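Local coordinates for protein glyceraldehyde-3-phosphate dehydrogenase (Sulfolobus solfataricus, PDB 1B7G) that oxidises and phosphorylates glyceraldehyde 3-phosphate to 1,3-bisphosphoglycerate in glycolysis, using NADP in preference to NAD as the hydride acceptor, at residues S35-Y38 against E39-I42; L261-V264 against A265-L268. The protein carries 1 engineered substitution. All blocks are in the same frame, centred on the assembly; numbering follows the deposited sequence.

Contact 1. Residues S35-Y38 against E39-I42. With SO4 (sulfate ion), chain E.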
ATOM      1  N   SER A  35     -23.307  -4.524  -1.817  1.00 44.69           N
ATOM      2  CA  SER A  35     -23.243  -3.819  -0.558  1.00 45.29           C
ATOM      3  C   SER A  35     -22.626  -2.430  -0.679  1.00 45.62           C
ATOM      4  O   SER A  35     -21.598  -2.244  -1.318  1.00 41.34           O
ATOM      5  CB  SER A  35     -22.376  -4.595   0.462  1.00 44.47           C
ATOM      6  OG  SER A  35     -22.584  -5.981   0.303  1.00 57.16           O
ATOM      7  N   PRO A  36     -23.192  -1.468   0.045  1.00 45.65           N
ATOM      8  CA  PRO A  36     -22.717  -0.099   0.038  1.00 41.48           C
ATOM      9  C   PRO A  36     -21.606   0.149   1.038  1.00 42.27           C
ATOM     10  O   PRO A  36     -21.712   1.018   1.910  1.00 41.03           O
ATOM     11  CB  PRO A  36     -23.973   0.683   0.415  1.00 47.64           C
ATOM     12  CG  PRO A  36     -24.721  -0.228   1.322  1.00 47.25           C
ATOM     13  CD  PRO A  36     -24.455  -1.627   0.812  1.00 47.06           C
ATOM     14  N   ASN A  37     -20.501  -0.572   0.894  1.00 36.09           N
ATOM     15  CA  ASN A  37     -19.344  -0.413   1.780  1.00 33.78           C
ATOM     16  C   ASN A  37     -18.453   0.729   1.340  1.00 31.05           C
ATOM     17  O   ASN A  37     -18.849   1.464   0.411  1.00 36.14           O
ATOM     18  CB  ASN A  37     -18.610  -1.752   1.848  1.00 30.91           C
ATOM     19  CG  ASN A  37     -17.717  -1.996   0.658  1.00 37.27           C
ATOM     20  OD1 ASN A  37     -18.027  -1.586  -0.465  1.00 34.77           O
ATOM     21  ND2 ASN A  37     -16.566  -2.612   0.937  1.00 36.31           N
ATOM     22  N   TYR A  38     -17.270   0.886   1.886  1.00 32.19           N
ATOM     23  CA  TYR A  38     -16.323   1.930   1.595  1.00 33.65           C
ATOM     24  C   TYR A  38     -15.845   1.926   0.153  1.00 39.02           C
ATOM     25  O   TYR A  38     -15.559   3.021  -0.358  1.00 36.27           O
ATOM     26  CB  TYR A  38     -15.130   1.973   2.563  1.00 35.32           C
ATOM     27  CG  TYR A  38     -14.290   0.701   2.472  1.00 34.04           C
ATOM     28  CD1 TYR A  38     -14.532  -0.399   3.264  1.00 32.81           C
ATOM     29  CD2 TYR A  38     -13.199   0.698   1.607  1.00 32.26           C
ATOM     30  CE1 TYR A  38     -13.731  -1.530   3.182  1.00 34.89           C
ATOM     31  CE2 TYR A  38     -12.420  -0.442   1.491  1.00 31.24           C
ATOM     32  CZ  TYR A  38     -12.688  -1.545   2.275  1.00 35.90           C
ATOM     33  OH  TYR A  38     -11.909  -2.663   2.149  1.00 33.50           O
ATOM     34  N   GLU A  39     -15.798   0.760  -0.500  1.00 35.40           N
ATOM     35  CA  GLU A  39     -15.449   0.674  -1.900  1.00 33.89           C
ATOM     36  C   GLU A  39     -16.543   1.326  -2.757  1.00 36.95           C
ATOM     37  O   GLU A  39     -16.160   2.154  -3.579  1.00 37.03           O
ATOM     38  CB  GLU A  39     -15.176  -0.744  -2.402  1.00 30.90           C
ATOM     39  CG  GLU A  39     -13.728  -1.186  -2.096  1.00 30.75           C
ATOM     40  CD  GLU A  39     -13.632  -2.699  -1.926  1.00 44.46           C
ATOM     41  OE1 GLU A  39     -14.578  -3.315  -1.389  1.00 38.32           O
ATOM     42  OE2 GLU A  39     -12.613  -3.289  -2.343  1.00 36.99           O
ATOM     43  N   ALA A  40     -17.819   1.031  -2.515  1.00 34.56           N
ATOM     44  CA  ALA A  40     -18.894   1.718  -3.217  1.00 35.25           C
ATOM     45  C   ALA A  40     -18.907   3.224  -2.956  1.00 37.34           C
ATOM     46  O   ALA A  40     -19.128   4.021  -3.874  1.00 36.25           O
ATOM     47  CB  ALA A  40     -20.253   1.124  -2.844  1.00 35.38           C
ATOM     48  N   PHE A  41     -18.688   3.663  -1.721  1.00 33.04           N
ATOM     49  CA  PHE A  41     -18.625   5.069  -1.382  1.00 38.04           C
ATOM     50  C   PHE A  41     -17.604   5.780  -2.269  1.00 41.26           C
ATOM     51  O   PHE A  41     -17.842   6.770  -2.961  1.00 33.90           O
ATOM     52  CB  PHE A  41     -18.179   5.236   0.088  1.00 33.54           C
ATOM     53  CG  PHE A  41     -18.234   6.675   0.553  1.00 35.43           C
ATOM     54  CD1 PHE A  41     -19.449   7.316   0.691  1.00 44.22           C
ATOM     55  CD2 PHE A  41     -17.086   7.373   0.862  1.00 42.84           C
ATOM     56  CE1 PHE A  41     -19.514   8.629   1.118  1.00 48.28           C
ATOM     57  CE2 PHE A  41     -17.135   8.683   1.287  1.00 46.84           C
ATOM     58  CZ  PHE A  41     -18.361   9.323   1.415  1.00 40.89           C
ATOM     59  N   ILE A  42     -16.391   5.225  -2.252  1.00 36.28           N
ATOM     60  CA  ILE A  42     -15.276   5.774  -3.011  1.00 36.38           C
ATOM     61  C   ILE A  42     -15.497   5.757  -4.506  1.00 36.35           C
ATOM     62  O   ILE A  42     -15.119   6.747  -5.172  1.00 37.66           O
ATOM     63  CB  ILE A  42     -13.941   5.131  -2.590  1.00 28.82           C
ATOM     64  CG1 ILE A  42     -13.729   5.397  -1.112  1.00 30.65           C
ATOM     65  CG2 ILE A  42     -12.805   5.699  -3.457  1.00 30.97           C
ATOM     66  CD1 ILE A  42     -12.462   4.865  -0.488  1.00 33.26           C
TER
HETATM   67  S   SO4 E 605     -20.608  -7.195  -2.087  1.00 66.17           S
HETATM   68  O1  SO4 E 605     -20.990  -5.902  -2.734  1.00 65.29           O
HETATM   69  O2  SO4 E 605     -19.473  -6.958  -1.128  1.00 70.85           O
HETATM   70  O3  SO4 E 605     -20.168  -8.169  -3.132  1.00 70.65           O
HETATM   71  O4  SO4 E 605     -21.773  -7.769  -1.342  1.00 68.27           O
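OD1 of Asn37 takes the Glu39 and Ala40 amides, while ND2 turns to the Glu39 carboxylate. Asn37 OD1 caps the helix start with weak bonds from Glu39 N at 3.2 Å and Ala40 N at 3.3 Å. With chi1 at 80°, CG is tucked between N and C of its own residue, which swings OD1 back to these first-turn amides. Asn37 ND2 gives Glu39 OE1 a nearly straight bond (173°, 3.1 Å), flat in the amide plane but meeting the anti side of the carboxylate somewhat out of its plane. This is an Asn N-cap on helix 38-45, which follows strand 26-32 of the Rossmann-type nucleotide-binding fold. Swapping Asn37 for an alanine is likely to leave both amides without their cap and Glu39 OE1 without its amide donor. Glu39 OE2 is held separately, by salt bridges to Lys14 and Lys172. Phe41 N bonds Asn37 O at 3.1 Å and Ile42 N bonds Tyr38 O at 3.0 Å. Glu39 CG runs alongside the Tyr38 ring, 3.9 Å from CE2. Ser35 grips a sulfate, probably from the crystallisation liquor, through its N to O1 (2.8 Å) and OG to O4 (2.6 Å); Thr34 N adds another bond.

Contact 2. Residues L261-V264 against A265-L268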
ATOM      1  N   LEU A 261       9.072  -6.159  -1.866  1.00 25.36           N
ATOM      2  CA  LEU A 261       8.577  -5.871  -3.220  1.00 26.24           C
ATOM      3  C   LEU A 261       7.347  -4.982  -3.105  1.00 27.75           C
ATOM      4  O   LEU A 261       7.263  -4.029  -3.882  1.00 26.97           O
ATOM      5  CB  LEU A 261       8.300  -7.160  -4.007  1.00 21.62           C
ATOM      6  CG  LEU A 261       9.581  -7.952  -4.367  1.00 21.07           C
ATOM      7  CD1 LEU A 261       9.264  -9.313  -4.934  1.00 28.17           C
ATOM      8  CD2 LEU A 261      10.467  -7.163  -5.319  1.00 29.23           C
ATOM      9  N   VAL A 262       6.463  -5.224  -2.122  1.00 22.99           N
ATOM     10  CA  VAL A 262       5.299  -4.322  -1.929  1.00 26.02           C
ATOM     11  C   VAL A 262       5.839  -2.918  -1.646  1.00 26.56           C
ATOM     12  O   VAL A 262       5.391  -1.922  -2.178  1.00 28.20           O
ATOM     13  CB  VAL A 262       4.372  -4.749  -0.803  1.00 23.81           C
ATOM     14  CG1 VAL A 262       3.262  -3.717  -0.451  1.00 21.73           C
ATOM     15  CG2 VAL A 262       3.667  -6.058  -1.153  1.00 26.70           C
ATOM     16  N   GLU A 263       6.856  -2.837  -0.795  1.00 25.70           N
ATOM     17  CA  GLU A 263       7.515  -1.603  -0.508  1.00 26.50           C
ATOM     18  C   GLU A 263       8.068  -0.925  -1.767  1.00 29.51           C
ATOM     19  O   GLU A 263       7.881   0.277  -1.897  1.00 27.18           O
ATOM     20  CB  GLU A 263       8.659  -1.747   0.512  1.00 22.95           C
ATOM     21  CG  GLU A 263       8.970  -0.414   1.182  1.00 24.95           C
ATOM     22  CD  GLU A 263       8.028   0.082   2.228  1.00 26.30           C
ATOM     23  OE1 GLU A 263       6.953  -0.478   2.531  1.00 29.75           O
ATOM     24  OE2 GLU A 263       8.330   1.166   2.795  1.00 28.49           O
ATOM     25  N   VAL A 264       8.780  -1.637  -2.615  1.00 25.23           N
ATOM     26  CA  VAL A 264       9.290  -1.069  -3.865  1.00 30.46           C
ATOM     27  C   VAL A 264       8.168  -0.375  -4.638  1.00 26.87           C
ATOM     28  O   VAL A 264       8.344   0.742  -5.135  1.00 25.84           O
ATOM     29  CB  VAL A 264       9.946  -2.133  -4.757  1.00 27.45           C
ATOM     30  CG1 VAL A 264      10.148  -1.616  -6.195  1.00 27.80           C
ATOM     31  CG2 VAL A 264      11.283  -2.550  -4.144  1.00 23.39           C
ATOM     32  N   ALA A 265       7.015  -1.027  -4.718  1.00 24.57           N
ATOM     33  CA  ALA A 265       5.878  -0.498  -5.434  1.00 25.82           C
ATOM     34  C   ALA A 265       5.325   0.784  -4.818  1.00 28.91           C
ATOM     35  O   ALA A 265       4.855   1.672  -5.576  1.00 26.90           O
ATOM     36  CB  ALA A 265       4.767  -1.538  -5.523  1.00 26.62           C
ATOM     37  N   ARG A 266       5.253   0.828  -3.491  1.00 22.66           N
ATOM     38  CA  ARG A 266       4.845   1.985  -2.749  1.00 26.89           C
ATOM     39  C   ARG A 266       5.787   3.161  -3.081  1.00 23.25           C
ATOM     40  O   ARG A 266       5.281   4.221  -3.416  1.00 27.67           O
ATOM     41  CB  ARG A 266       4.858   1.773  -1.215  1.00 22.67           C
ATOM     42  CG  ARG A 266       3.751   0.853  -0.725  1.00 25.10           C
ATOM     43  CD  ARG A 266       3.965   0.530   0.767  1.00 31.35           C
ATOM     44  NE  ARG A 266       3.254   1.513   1.603  1.00 30.40           N
ATOM     45  CZ  ARG A 266       3.530   1.681   2.900  1.00 32.80           C
ATOM     46  NH1 ARG A 266       4.478   0.989   3.531  1.00 24.83           N
ATOM     47  NH2 ARG A 266       2.833   2.581   3.568  1.00 23.98           N
ATOM     48  N   ASP A 267       7.085   2.993  -3.003  1.00 24.63           N
ATOM     49  CA  ASP A 267       8.049   4.027  -3.261  1.00 29.74           C
ATOM     50  C   ASP A 267       8.165   4.428  -4.734  1.00 35.54           C
ATOM     51  O   ASP A 267       8.570   5.567  -4.999  1.00 32.70           O
ATOM     52  CB  ASP A 267       9.467   3.630  -2.788  1.00 24.98           C
ATOM     53  CG  ASP A 267       9.487   3.583  -1.240  1.00 32.25           C
ATOM     54  OD1 ASP A 267       8.477   3.990  -0.641  1.00 29.09           O
ATOM     55  OD2 ASP A 267      10.500   3.144  -0.686  1.00 29.06           O
ATOM     56  N   LEU A 268       7.810   3.541  -5.646  1.00 30.52           N
ATOM     57  CA  LEU A 268       7.768   3.831  -7.070  1.00 35.47           C
ATOM     58  C   LEU A 268       6.453   4.535  -7.405  1.00 31.05           C
ATOM     59  O   LEU A 268       6.238   4.981  -8.550  1.00 30.60           O
ATOM     60  CB  LEU A 268       7.914   2.562  -7.945  1.00 23.79           C
ATOM     61  CG  LEU A 268       9.326   1.994  -8.085  1.00 30.75           C
ATOM     62  CD1 LEU A 268       9.271   0.666  -8.859  1.00 25.79           C
ATOM     63  CD2 LEU A 268      10.276   2.934  -8.811  1.00 23.31           C
TER
HETATM   64  O   HOH W   1       6.458   3.278   1.578  1.00 32.47           O
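Arg266 reaches back one turn along the helix to Glu263, and it can be followed outward from its backbone. CB of Arg266 sits 3.4 Å from Glu263 O, and its CG lies 3.5 Å from Val262 O, so the start of the chain runs over the carbonyls of the preceding turn. CD of Arg266 comes 3.6 Å from Glu263 OE1. There the chain bends (chi3 91°), bringing Arg266 NH1 to Glu263 OE1 in a salt bridge of 3.0 Å. The bond is moderately bent, at 148°, and meets the carboxylate on its syn side, somewhat out of both planes, which are turned 78° apart. NH2 forms a salt bridge with Glu301 and a hydrogen bond to the backbone O of Arg272, both of the second subunit. Around this chain the helix 258-267, the helical piece of a beta-alpha-beta unit between strands 246-249 and 278-288, keeps its usual i to i+4 ladder; Asp267 N, for example, bonds Glu263 O at 3.0 Å. Elsewhere on the helix, Val264 CG1 packs against Leu268 CD1 at 3.6 Å, the two side chains running side by side. Glu263 OE2 and Asp267 OD1 come within 4.5 Å of each other, and one water donates to both. Lys14 of the second subunit forms salt bridges with both carboxylates, and Arg272 of that subunit pairs with Asp267 OD1, so the close negative charges are probably offset by basic groups brought across the interface.

Overall arrangement
Within one subunit the contacts stay apart: their centres lie 26 Å from each other and their nearest atoms about 15 Å. Contact 1 belongs to the nucleotide-binding region, contact 2 to the C-terminal domain. The interface with the second subunit brings the two kinds of surface together, since Tyr38 packs on Glu263 of the second subunit and Glu39 on Asp267 there, with Lys14 as the shared ionic link. Both lie near the probable cofactor site: the Glu39 side chain is about 5 Å from that of Thr11, and the Val262 side chain about 8 Å from that of Gln300, both inferred NAD-binding residues. Another sulfate lies about 4 Å from the Glu39 side chain.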